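Local coordinates for ABC transporter, substrate binding protein (Mannopine) (Agrobacterium fabrum, PDB 5L9S) that probably binds the opine mannopine or a related compound in the periplasm and delivers it to an ABC transporter, at residues R4-T9 with V57-Y62; D64-A69 with I303-Q308; G103-S108 with G235-L240; R259-Q264 with S277-S282. One frame throughout, in Å; residues are numbered along the deposited sequence.

Interaction 1: residues R4-T9 with V57-Y62; sequences RVVIAT and VTWDLY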
loop_
_atom_site.group_PDB
_atom_site.type_symbol
_atom_site.label_atom_id
_atom_site.label_comp_id
_atom_site.label_asym_id
_atom_site.label_seq_id
_atom_site.Cartn_x
_atom_site.Cartn_y
_atom_site.Cartn_z
ATOM N N ARG A 4 18.738 10.137 20.522
ATOM C CA ARG A 4 17.566 10.485 19.724
ATOM C C ARG A 4 17.598 9.801 18.347
ATOM O O ARG A 4 18.614 9.204 17.966
ATOM C CB ARG A 4 17.395 12.014 19.592
ATOM C CG ARG A 4 18.601 12.760 19.033
ATOM C CD ARG A 4 18.421 14.264 19.058
ATOM N NE ARG A 4 18.652 14.849 17.736
ATOM C CZ ARG A 4 17.912 15.812 17.190
ATOM N NH1 ARG A 4 16.887 16.334 17.857
ATOM N NH2 ARG A 4 18.198 16.266 15.975
ATOM N N VAL A 5 16.434 9.836 17.645
ATOM C CA VAL A 5 16.199 9.314 16.288
ATOM C C VAL A 5 15.317 10.324 15.585
ATOM O O VAL A 5 14.281 10.703 16.136
ATOM C CB VAL A 5 15.502 7.923 16.205
ATOM C CG1 VAL A 5 15.578 7.378 14.790
ATOM C CG2 VAL A 5 16.077 6.917 17.178
ATOM N N VAL A 6 15.675 10.704 14.351
ATOM C CA VAL A 6 14.851 11.616 13.561
ATOM C C VAL A 6 14.218 10.845 12.396
ATOM O O VAL A 6 14.931 10.283 11.572
ATOM C CB VAL A 6 15.548 12.948 13.153
ATOM C CG1 VAL A 6 16.950 12.738 12.633
ATOM C CG2 VAL A 6 14.686 13.772 12.193
ATOM N N ILE A 7 12.879 10.785 12.379
ATOM C CA ILE A 7 12.084 10.095 11.370
ATOM C C ILE A 7 11.152 11.081 10.648
ATOM O O ILE A 7 10.519 11.912 11.306
ATOM C CB ILE A 7 11.327 8.832 11.951
ATOM C CG1 ILE A 7 10.632 7.998 10.827
ATOM C CG2 ILE A 7 10.348 9.183 13.081
ATOM C CD1 ILE A 7 10.227 6.573 11.192
ATOM N N ALA A 8 11.047 10.965 9.298
ATOM C CA ALA A 8 10.140 11.792 8.502
ATOM C C ALA A 8 8.925 10.980 8.040
ATOM O O ALA A 8 9.067 9.844 7.582
ATOM C CB ALA A 8 10.861 12.396 7.320
ATOM N N THR A 9 7.727 11.571 8.198
ATOM C CA THR A 9 6.429 10.989 7.823
ATOM C C THR A 9 5.641 12.070 7.059
ATOM O O THR A 9 6.122 13.210 6.953
ATOM C CB THR A 9 5.644 10.496 9.086
ATOM O OG1 THR A 9 5.179 11.605 9.858
ATOM C CG2 THR A 9 6.439 9.541 9.969
ATOM N N VAL A 57 23.470 15.279 6.847
ATOM C CA VAL A 57 22.348 14.382 7.029
ATOM C C VAL A 57 21.697 14.745 8.356
ATOM O O VAL A 57 22.308 14.577 9.414
ATOM C CB VAL A 57 22.755 12.882 6.981
ATOM C CG1 VAL A 57 22.753 12.353 5.555
ATOM C CG2 VAL A 57 24.107 12.648 7.651
ATOM N N THR A 58 20.470 15.276 8.299
ATOM C CA THR A 58 19.744 15.634 9.500
ATOM C C THR A 58 18.874 14.471 9.953
ATOM O O THR A 58 18.826 14.187 11.146
ATOM C CB THR A 58 19.003 16.957 9.309
ATOM O OG1 THR A 58 19.970 17.982 9.062
ATOM C CG2 THR A 58 18.165 17.355 10.537
ATOM N N TRP A 59 18.260 13.761 8.996
ATOM C CA TRP A 59 17.309 12.667 9.182
ATOM C C TRP A 59 17.969 11.287 9.213
ATOM O O TRP A 59 18.971 11.063 8.535
ATOM C CB TRP A 59 16.242 12.694 8.084
ATOM C CG TRP A 59 15.440 13.951 7.921
ATOM C CD1 TRP A 59 15.463 15.067 8.705
ATOM C CD2 TRP A 59 14.474 14.202 6.892
ATOM N NE1 TRP A 59 14.582 16.005 8.218
ATOM C CE2 TRP A 59 13.952 15.496 7.114
ATOM C CE3 TRP A 59 13.993 13.446 5.796
ATOM C CZ2 TRP A 59 12.992 16.067 6.273
ATOM C CZ3 TRP A 59 13.021 14.000 4.973
ATOM C CH2 TRP A 59 12.516 15.287 5.226
ATOM N N ASP A 60 17.397 10.366 10.003
ATOM C CA ASP A 60 17.854 8.991 10.153
ATOM C C ASP A 60 16.964 8.041 9.348
ATOM O O ASP A 60 17.457 7.105 8.708
ATOM C CB ASP A 60 17.809 8.577 11.635
ATOM C CG ASP A 60 18.740 9.356 12.532
ATOM O OD1 ASP A 60 19.955 9.173 12.415
ATOM O OD2 ASP A 60 18.246 10.102 13.393
ATOM N N LEU A 61 15.634 8.253 9.438
ATOM C CA LEU A 61 14.617 7.418 8.798
ATOM C C LEU A 61 13.554 8.253 8.134
ATOM O O LEU A 61 13.299 9.373 8.559
ATOM C CB LEU A 61 13.934 6.503 9.837
ATOM C CG LEU A 61 14.769 5.487 10.606
ATOM C CD1 LEU A 61 14.022 4.997 11.819
ATOM C CD2 LEU A 61 15.182 4.322 9.734
ATOM N N TYR A 62 12.916 7.694 7.110
ATOM C CA TYR A 62 11.760 8.279 6.429
ATOM C C TYR A 62 10.856 7.189 5.859
ATOM O O TYR A 62 11.325 6.076 5.591
ATOM C CB TYR A 62 12.131 9.357 5.389
ATOM C CG TYR A 62 12.691 8.856 4.075
ATOM C CD1 TYR A 62 14.032 8.505 3.953
ATOM C CD2 TYR A 62 11.891 8.781 2.935
ATOM C CE1 TYR A 62 14.563 8.069 2.733
ATOM C CE2 TYR A 62 12.406 8.332 1.716
ATOM C CZ TYR A 62 13.747 7.994 1.616
ATOM O OH TYR A 62 14.272 7.548 0.426
#
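Val6 O takes two backbone hydrogen bonds from the far segment, one from Leu61 N at 3.0 Å in the carbonyl plane and one from Asp60 N at 2.9 Å, tilted from that plane. The carboxylate of Asp60 then returns to the same residue: OD2 accepts from Val6 N at 2.8 Å, using its anti lone pair in a nearly straight bond (166°). With CG turned anti to the carbonyl carbon (chi1 -64°), the aspartate reaches back along strand 4-9 and takes the place of a backbone acceptor just before the regular pairing begins, while its OD1 is held by Asn246 N. Beyond Asp60, strands 4-9 and 61-65 run parallel, as inner strands of an alpha/beta lobe of the periplasmic binding protein fold, and Ala8 N donates to Leu61 O at 2.9 Å. Opposite faces of the sheet carry different packing. On one, Ile7 CG1 lies 3.8 Å from Leu61 CB, the side chains crossing at a slant beneath helix 247-258. On the other, Ala8 CB sits over the six-membered ring of Trp59 in a CH-pi contact, 3.8 Å from its centroid. Val6 CG2 approaches Trp59 CD1 at 3.8 Å, and helix 41-53 also packs against the indole.

Interaction 2: residues D64-A69 with I303-Q308; sequences DGEIQA and IVPDAQ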
loop_
_atom_site.group_PDB
_atom_site.type_symbol
_atom_site.label_atom_id
_atom_site.label_comp_id
_atom_site.label_asym_id
_atom_site.label_seq_id
_atom_site.Cartn_x
_atom_site.Cartn_y
_atom_site.Cartn_z
ATOM N N ASP A 64 8.230 5.849 2.835
ATOM C CA ASP A 64 7.903 6.003 1.413
ATOM C C ASP A 64 7.246 4.736 0.899
ATOM O O ASP A 64 7.460 3.675 1.474
ATOM C CB ASP A 64 9.150 6.345 0.562
ATOM C CG ASP A 64 8.866 7.224 -0.657
ATOM O OD1 ASP A 64 7.677 7.317 -1.069
ATOM O OD2 ASP A 64 9.828 7.818 -1.196
ATOM N N GLY A 65 6.485 4.847 -0.188
ATOM C CA GLY A 65 5.826 3.714 -0.822
ATOM C C GLY A 65 6.806 2.628 -1.198
ATOM O O GLY A 65 7.954 2.927 -1.538
ATOM N N GLU A 66 6.370 1.365 -1.139
ATOM C CA GLU A 66 7.229 0.210 -1.405
ATOM C C GLU A 66 7.763 0.134 -2.845
ATOM O O GLU A 66 8.869 -0.362 -3.065
ATOM C CB GLU A 66 6.559 -1.107 -0.978
ATOM C CG GLU A 66 5.367 -1.607 -1.786
ATOM C CD GLU A 66 4.927 -2.996 -1.356
ATOM O OE1 GLU A 66 5.723 -3.949 -1.509
ATOM O OE2 GLU A 66 3.810 -3.122 -0.810
ATOM N N ILE A 67 7.009 0.667 -3.807
ATOM C CA ILE A 67 7.430 0.695 -5.204
ATOM C C ILE A 67 8.520 1.744 -5.384
ATOM O O ILE A 67 9.454 1.518 -6.142
ATOM C CB ILE A 67 6.224 0.826 -6.185
ATOM C CG1 ILE A 67 5.415 -0.475 -6.166
ATOM C CG2 ILE A 67 6.693 1.165 -7.635
ATOM C CD1 ILE A 67 4.017 -0.281 -6.362
ATOM N N GLN A 68 8.450 2.857 -4.644
ATOM C CA GLN A 68 9.504 3.852 -4.726
ATOM C C GLN A 68 10.751 3.362 -3.939
ATOM O O GLN A 68 11.871 3.741 -4.288
ATOM C CB GLN A 68 8.991 5.244 -4.261
ATOM C CG GLN A 68 10.053 6.363 -4.140
ATOM C CD GLN A 68 10.734 6.797 -5.433
ATOM O OE1 GLN A 68 10.150 6.848 -6.524
ATOM N NE2 GLN A 68 11.989 7.185 -5.324
ATOM N N ALA A 69 10.564 2.413 -2.992
ATOM C CA ALA A 69 11.611 1.907 -2.106
ATOM C C ALA A 69 12.399 0.567 -2.450
ATOM O O ALA A 69 13.091 0.111 -1.567
ATOM C CB ALA A 69 11.033 1.774 -0.705
ATOM N N ILE A 303 -2.609 -9.912 -4.415
ATOM C CA ILE A 303 -1.530 -9.630 -5.361
ATOM C C ILE A 303 -0.531 -8.677 -4.682
ATOM O O ILE A 303 -0.898 -7.607 -4.185
ATOM C CB ILE A 303 -2.065 -9.021 -6.697
ATOM C CG1 ILE A 303 -3.247 -9.831 -7.314
ATOM C CG2 ILE A 303 -0.940 -8.794 -7.701
ATOM C CD1 ILE A 303 -3.023 -11.216 -7.599
ATOM N N VAL A 304 0.717 -9.066 -4.680
ATOM C CA VAL A 304 1.789 -8.263 -4.100
ATOM C C VAL A 304 2.627 -7.677 -5.244
ATOM O O VAL A 304 2.870 -8.393 -6.218
ATOM C CB VAL A 304 2.562 -9.059 -3.014
ATOM C CG1 VAL A 304 4.067 -8.824 -3.066
ATOM C CG2 VAL A 304 1.994 -8.772 -1.624
ATOM N N PRO A 305 2.981 -6.366 -5.220
ATOM C CA PRO A 305 3.709 -5.791 -6.369
ATOM C C PRO A 305 5.118 -6.342 -6.604
ATOM O O PRO A 305 5.808 -6.718 -5.649
ATOM C CB PRO A 305 3.777 -4.290 -6.012
ATOM C CG PRO A 305 3.732 -4.253 -4.519
ATOM C CD PRO A 305 2.759 -5.345 -4.168
ATOM N N ASP A 306 5.538 -6.377 -7.870
ATOM C CA ASP A 306 6.915 -6.677 -8.255
ATOM C C ASP A 306 7.488 -5.263 -8.482
ATOM O O ASP A 306 7.284 -4.680 -9.550
ATOM C CB ASP A 306 7.001 -7.533 -9.535
ATOM C CG ASP A 306 8.408 -7.787 -10.089
ATOM O OD1 ASP A 306 9.387 -7.192 -9.556
ATOM O OD2 ASP A 306 8.533 -8.595 -11.045
ATOM N N ALA A 307 8.117 -4.691 -7.443
ATOM C CA ALA A 307 8.689 -3.348 -7.484
ATOM C C ALA A 307 9.761 -3.213 -8.562
ATOM O O ALA A 307 9.832 -2.167 -9.202
ATOM C CB ALA A 307 9.251 -2.971 -6.121
ATOM N N GLN A 308 10.565 -4.273 -8.795
ATOM C CA GLN A 308 11.624 -4.226 -9.808
ATOM C C GLN A 308 11.058 -3.971 -11.202
ATOM O O GLN A 308 11.587 -3.111 -11.911
ATOM C CB GLN A 308 12.475 -5.505 -9.814
ATOM C CG GLN A 308 13.610 -5.522 -8.797
ATOM C CD GLN A 308 14.388 -6.817 -8.823
ATOM O OE1 GLN A 308 14.076 -7.760 -9.565
ATOM N NE2 GLN A 308 15.403 -6.900 -7.980
#
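The turn that follows strand 61-65 meets the approach to the C-terminal helix 307-325 here, in a small contact with the carboxylate of Glu66 and the side chain of Ile67 laid against the ring of Pro305. The proline CG lies 3.6 Å from Glu66 CD, the extended glutamate chain crossing the pyrrolidine at about a right angle, and Pro305 CB lies 4.0 Å from Ile67 CD1. Glu66 presents its carboxylate to the proline because CG stands between the backbone N and the carbonyl carbon (chi1 70°), with the chain straight beyond it. Both carboxylate oxygens are engaged elsewhere: OE1 forms a salt bridge with Lys105 and OE2 accepts from Gly235 N, so the group that the proline touches is pinned to the neighbouring strands. The contact thus sets the end of a core-sheet strand against the start of a helix more than 230 residues later. Helix 307-325 opens with Asp306 as N-cap, its OD1 making a weak bond to Trp309 N. In the first turn, Ala307 CB points at the other backbone, 4.0 Å from Glu66 O and 4.2 Å from Ile67 CA. Asn311, one turn further on, donates to both Ile67 O and Ala307 O, while Trp149 packs against Ile67 and Pro305.

Interaction 3: residues G103-S108 with G235-L240; sequences GAKLQS and GDRIAL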
loop_
_atom_site.group_PDB
_atom_site.type_symbol
_atom_site.label_atom_id
_atom_site.label_comp_id
_atom_site.label_asym_id
_atom_site.label_seq_id
_atom_site.Cartn_x
_atom_site.Cartn_y
_atom_site.Cartn_z
ATOM N N GLY A 103 14.121 -1.054 2.604
ATOM C CA GLY A 103 13.501 -0.798 3.897
ATOM C C GLY A 103 12.601 -1.879 4.448
ATOM O O GLY A 103 12.374 -2.902 3.794
ATOM N N ALA A 104 12.085 -1.644 5.681
ATOM C CA ALA A 104 11.212 -2.559 6.399
ATOM C C ALA A 104 9.777 -2.190 6.129
ATOM O O ALA A 104 9.486 -1.008 6.040
ATOM C CB ALA A 104 11.495 -2.484 7.889
ATOM N N LYS A 105 8.864 -3.177 6.013
ATOM C CA LYS A 105 7.455 -2.885 5.797
ATOM C C LYS A 105 6.852 -2.300 7.078
ATOM O O LYS A 105 7.030 -2.850 8.168
ATOM C CB LYS A 105 6.666 -4.134 5.364
ATOM C CG LYS A 105 5.391 -3.811 4.565
ATOM C CD LYS A 105 5.582 -3.945 3.014
ATOM C CE LYS A 105 5.300 -5.336 2.489
ATOM N NZ LYS A 105 5.860 -5.576 1.129
ATOM N N LEU A 106 6.143 -1.182 6.940
ATOM C CA LEU A 106 5.466 -0.585 8.073
ATOM C C LEU A 106 4.051 -1.132 8.066
ATOM O O LEU A 106 3.651 -1.819 9.009
ATOM C CB LEU A 106 5.468 0.942 7.968
ATOM C CG LEU A 106 4.850 1.659 9.132
ATOM C CD1 LEU A 106 5.788 1.693 10.324
ATOM C CD2 LEU A 106 4.465 3.049 8.745
ATOM N N GLN A 107 3.299 -0.859 6.993
ATOM C CA GLN A 107 1.907 -1.290 6.861
ATOM C C GLN A 107 1.529 -1.313 5.388
ATOM O O GLN A 107 2.162 -0.613 4.596
ATOM C CB GLN A 107 0.962 -0.366 7.663
ATOM C CG GLN A 107 1.155 1.137 7.430
ATOM C CD GLN A 107 0.599 1.739 6.162
ATOM O OE1 GLN A 107 0.906 2.895 5.862
ATOM N NE2 GLN A 107 -0.213 1.021 5.379
ATOM N N SER A 108 0.467 -2.055 5.026
ATOM C CA SER A 108 0.013 -2.125 3.634
ATOM C C SER A 108 -1.479 -1.809 3.494
ATOM O O SER A 108 -2.276 -2.007 4.407
ATOM C CB SER A 108 0.371 -3.459 2.982
ATOM O OG SER A 108 1.762 -3.666 2.834
ATOM N N GLY A 235 2.114 -1.227 0.258
ATOM C CA GLY A 235 2.372 -0.410 1.432
ATOM C C GLY A 235 3.579 0.497 1.402
ATOM O O GLY A 235 4.129 0.822 0.341
ATOM N N ASP A 236 3.940 0.952 2.604
ATOM C CA ASP A 236 5.042 1.857 2.890
ATOM C C ASP A 236 6.174 1.121 3.543
ATOM O O ASP A 236 5.943 0.205 4.337
ATOM C CB ASP A 236 4.578 3.011 3.818
ATOM C CG ASP A 236 3.685 4.076 3.181
ATOM O OD1 ASP A 236 3.289 3.905 1.998
ATOM O OD2 ASP A 236 3.385 5.079 3.863
ATOM N N ARG A 237 7.383 1.562 3.265
ATOM C CA ARG A 237 8.600 1.029 3.854
ATOM C C ARG A 237 9.285 2.081 4.739
ATOM O O ARG A 237 9.169 3.271 4.461
ATOM C CB ARG A 237 9.563 0.513 2.764
ATOM C CG ARG A 237 8.901 -0.469 1.797
ATOM C CD ARG A 237 9.859 -1.404 1.096
ATOM N NE ARG A 237 10.252 -2.443 2.027
ATOM C CZ ARG A 237 9.867 -3.712 1.967
ATOM N NH1 ARG A 237 9.150 -4.151 0.940
ATOM N NH2 ARG A 237 10.237 -4.561 2.909
ATOM N N ILE A 238 9.971 1.638 5.825
ATOM C CA ILE A 238 10.765 2.494 6.725
ATOM C C ILE A 238 12.162 2.399 6.140
ATOM O O ILE A 238 12.737 1.315 6.145
ATOM C CB ILE A 238 10.766 2.040 8.224
ATOM C CG1 ILE A 238 9.361 1.572 8.714
ATOM C CG2 ILE A 238 11.380 3.138 9.144
ATOM C CD1 ILE A 238 9.393 0.487 9.824
ATOM N N ALA A 239 12.683 3.496 5.583
ATOM C CA ALA A 239 14.021 3.498 4.979
ATOM C C ALA A 239 15.033 4.247 5.850
ATOM O O ALA A 239 14.686 5.223 6.513
ATOM C CB ALA A 239 13.964 4.107 3.591
ATOM N N LEU A 240 16.281 3.759 5.854
ATOM C CA LEU A 240 17.414 4.324 6.600
ATOM C C LEU A 240 18.232 5.207 5.658
ATOM O O LEU A 240 18.729 4.719 4.646
ATOM C CB LEU A 240 18.280 3.192 7.212
ATOM C CG LEU A 240 19.590 3.578 7.944
ATOM C CD1 LEU A 240 19.322 4.350 9.233
ATOM C CD2 LEU A 240 20.391 2.337 8.271
#
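Ala104 and Ile238 form an antiparallel hydrogen-bonded pair, with Ile238 N to Ala104 O at 2.7 Å and Ala104 N to Ile238 O at 3.1 Å. Further along, Leu106 and Gln107 both lie opposite Asp236 in a classic beta bulge, Leu106 N donating almost straight to Asp236 O (177°). These bonds tie strand 103-116 to strand 224-240 in the mixed sheet. At the other end, Gly103 has backbone angles that by themselves call for glycine, and its CA lies 3.2 Å from Ile238 O.

Among side-chain bonds, the guanidinium of Arg237 grips Gly103 O side-on, NE and NH2 each at 2.8 Å. Both nitrogens come from the same face of the carbonyl plane; NE stands well above it, whereas NH2 is only tilted from it. A bend at chi3 (77°) turns the group back toward this oxygen, and NH2 also donates to Asp97 O. Lys105 CD lies over one guanidinium face, 4.1 Å above its plane.

Apolar packing gathers on the face carrying Ala104 and Ile238. Leu106 CD1 lies 3.8 Å from Ile238 CD1, the side chains crossing at about a right angle, with Trp22 of helix 12-30 against both.

Lys105 NZ and Arg237 NH1 come within 3.6 Å of each other, and the salt bridge from Lys105 to Glu66 would probably offset this proximity of positive charges.

Interaction 4: residues R259-Q264 with S277-S282; sequences RNPAAQ and SQKAIS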
loop_
_atom_site.group_PDB
_atom_site.type_symbol
_atom_site.label_atom_id
_atom_site.label_comp_id
_atom_site.label_asym_id
_atom_site.label_seq_id
_atom_site.Cartn_x
_atom_site.Cartn_y
_atom_site.Cartn_z
ATOM N N ARG A 259 9.324 -6.489 15.606
ATOM C CA ARG A 259 9.214 -7.487 16.668
ATOM C C ARG A 259 8.049 -7.252 17.638
ATOM O O ARG A 259 7.851 -8.076 18.533
ATOM C CB ARG A 259 10.552 -7.611 17.425
ATOM C CG ARG A 259 11.708 -8.085 16.543
ATOM C CD ARG A 259 12.805 -8.761 17.318
ATOM N NE ARG A 259 13.340 -9.909 16.577
ATOM C CZ ARG A 259 14.508 -9.915 15.947
ATOM N NH1 ARG A 259 14.911 -10.995 15.297
ATOM N NH2 ARG A 259 15.296 -8.848 15.984
ATOM N N ASN A 260 7.259 -6.169 17.448
ATOM C CA ASN A 260 6.135 -5.834 18.333
ATOM C C ASN A 260 4.743 -5.955 17.679
ATOM O O ASN A 260 4.234 -4.968 17.158
ATOM C CB ASN A 260 6.320 -4.442 18.965
ATOM C CG ASN A 260 5.676 -4.294 20.324
ATOM O OD1 ASN A 260 4.450 -4.248 20.484
ATOM N ND2 ASN A 260 6.506 -4.248 21.348
ATOM N N PRO A 261 4.077 -7.136 17.726
ATOM C CA PRO A 261 2.741 -7.254 17.108
ATOM C C PRO A 261 1.684 -6.319 17.714
ATOM O O PRO A 261 0.777 -5.894 16.996
ATOM C CB PRO A 261 2.391 -8.738 17.298
ATOM C CG PRO A 261 3.704 -9.422 17.509
ATOM C CD PRO A 261 4.518 -8.435 18.281
ATOM N N ALA A 262 1.811 -5.978 19.016
ATOM C CA ALA A 262 0.886 -5.091 19.736
ATOM C C ALA A 262 0.947 -3.670 19.191
ATOM O O ALA A 262 -0.099 -3.037 19.000
ATOM C CB ALA A 262 1.195 -5.103 21.222
ATOM N N ALA A 263 2.176 -3.188 18.919
ATOM C CA ALA A 263 2.467 -1.872 18.355
ATOM C C ALA A 263 1.846 -1.789 16.951
ATOM O O ALA A 263 1.063 -0.873 16.682
ATOM C CB ALA A 263 3.979 -1.660 18.281
ATOM N N GLN A 264 2.139 -2.790 16.094
ATOM C CA GLN A 264 1.615 -2.903 14.727
ATOM C C GLN A 264 0.094 -2.953 14.686
ATOM O O GLN A 264 -0.488 -2.254 13.871
ATOM C CB GLN A 264 2.182 -4.133 14.007
ATOM C CG GLN A 264 3.698 -4.175 13.892
ATOM C CD GLN A 264 4.114 -5.408 13.157
ATOM O OE1 GLN A 264 5.143 -6.044 13.441
ATOM N NE2 GLN A 264 3.257 -5.841 12.283
ATOM N N SER A 277 3.090 -8.335 10.374
ATOM C CA SER A 277 3.046 -9.464 11.294
ATOM C C SER A 277 1.715 -10.200 11.183
ATOM O O SER A 277 0.660 -9.578 11.166
ATOM C CB SER A 277 3.297 -8.980 12.725
ATOM O OG SER A 277 3.102 -9.971 13.716
ATOM N N GLN A 278 1.765 -11.526 11.106
ATOM C CA GLN A 278 0.573 -12.375 11.057
ATOM C C GLN A 278 -0.145 -12.392 12.422
ATOM O O GLN A 278 -1.383 -12.448 12.463
ATOM C CB GLN A 278 0.952 -13.771 10.596
ATOM C CG GLN A 278 1.400 -13.752 9.139
ATOM C CD GLN A 278 1.630 -15.129 8.609
ATOM O OE1 GLN A 278 0.684 -15.910 8.409
ATOM N NE2 GLN A 278 2.895 -15.461 8.390
ATOM N N LYS A 279 0.635 -12.283 13.521
ATOM C CA LYS A 279 0.131 -12.210 14.880
ATOM C C LYS A 279 -0.626 -10.915 15.070
ATOM O O LYS A 279 -1.688 -10.953 15.681
ATOM C CB LYS A 279 1.276 -12.332 15.920
ATOM C CG LYS A 279 0.814 -12.593 17.354
ATOM C CD LYS A 279 1.710 -13.608 18.053
ATOM C CE LYS A 279 0.924 -14.491 19.006
ATOM N NZ LYS A 279 0.749 -13.875 20.349
ATOM N N ALA A 280 -0.091 -9.777 14.555
ATOM C CA ALA A 280 -0.712 -8.450 14.642
ATOM C C ALA A 280 -2.057 -8.432 13.920
ATOM O O ALA A 280 -3.002 -7.894 14.485
ATOM C CB ALA A 280 0.217 -7.381 14.081
ATOM N N ILE A 281 -2.162 -9.064 12.710
ATOM C CA ILE A 281 -3.407 -9.177 11.938
ATOM C C ILE A 281 -4.507 -9.832 12.796
ATOM O O ILE A 281 -5.617 -9.304 12.886
ATOM C CB ILE A 281 -3.238 -9.919 10.559
ATOM C CG1 ILE A 281 -2.453 -9.089 9.541
ATOM C CG2 ILE A 281 -4.592 -10.327 9.958
ATOM C CD1 ILE A 281 -1.713 -9.898 8.473
ATOM N N SER A 282 -4.196 -10.973 13.419
ATOM C CA SER A 282 -5.147 -11.725 14.231
ATOM C C SER A 282 -5.443 -11.073 15.596
ATOM O O SER A 282 -6.517 -11.292 16.160
ATOM C CB SER A 282 -4.640 -13.146 14.427
ATOM O OG SER A 282 -3.421 -13.133 15.149
#
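Pro261 and Ala280 carry the close part of this helix-to-helix contact. Ala280 CB is 3.3 Å from Pro261 O, 4.1 Å from Pro261 CB and 3.8 Å from Gln264 CB, so this single methyl group fits against the carbonyl of the first turn and the side chain one turn later. Gln264 leaves its helix with CG anti to the carbonyl carbon (chi1 -58°) and, extended beyond that, reaches Ser277; Pro275 and Pro276 also pack on this glutamine. Two helix starts meet here, those of helix 261-271 and helix 278-283, each with a capping residue. Asn260 OD1 accepts from Ala263 N at 3.0 Å, and Ser277 OG accepts a weak bond from Ala280 N at 3.3 Å. The serine hydroxyl is turned anti to its own nitrogen (chi1 172°), which sets OG beside the proline ring, 3.9 Å from Pro261 CB. Asp93 braces the second helix start from beyond the two segments, pairing through OD2 with Ser277 OG and through OD1 with Lys279 N. Toward solvent the packing thins. There the exposed Lys279 touches the proline with the root of its side chain alone, CB lying 4.0 Å and CG 4.2 Å from Pro261 CB, before the bent remainder leads away from the contact.

In the fold
Interactions 1, 2 and 3 share one mixed sheet, in which strand 61-65 lies between strands 4-9 and 224-240. Interaction 1 touches interaction 3 where Tyr62 O and Ala239 N, 2.9 Å apart, probably hydrogen-bond. The antiparallel pairing of strands 61-65 and 224-240 continues into interaction 2 through Asp64 O to Arg237 N (2.8 Å) and Glu66 N to Gly235 O (2.7 Å). Interaction 4 stands off the sheet, its nearest atoms about 5 Å from interaction 3. The centres of interactions 2 and 3 lie about 8 and 10 Å from that of the chain, where strands 103-116 and 224-240 run on between the lobes, consistent with the hinge and cleft region of this fold; no ligand is bound in this open form.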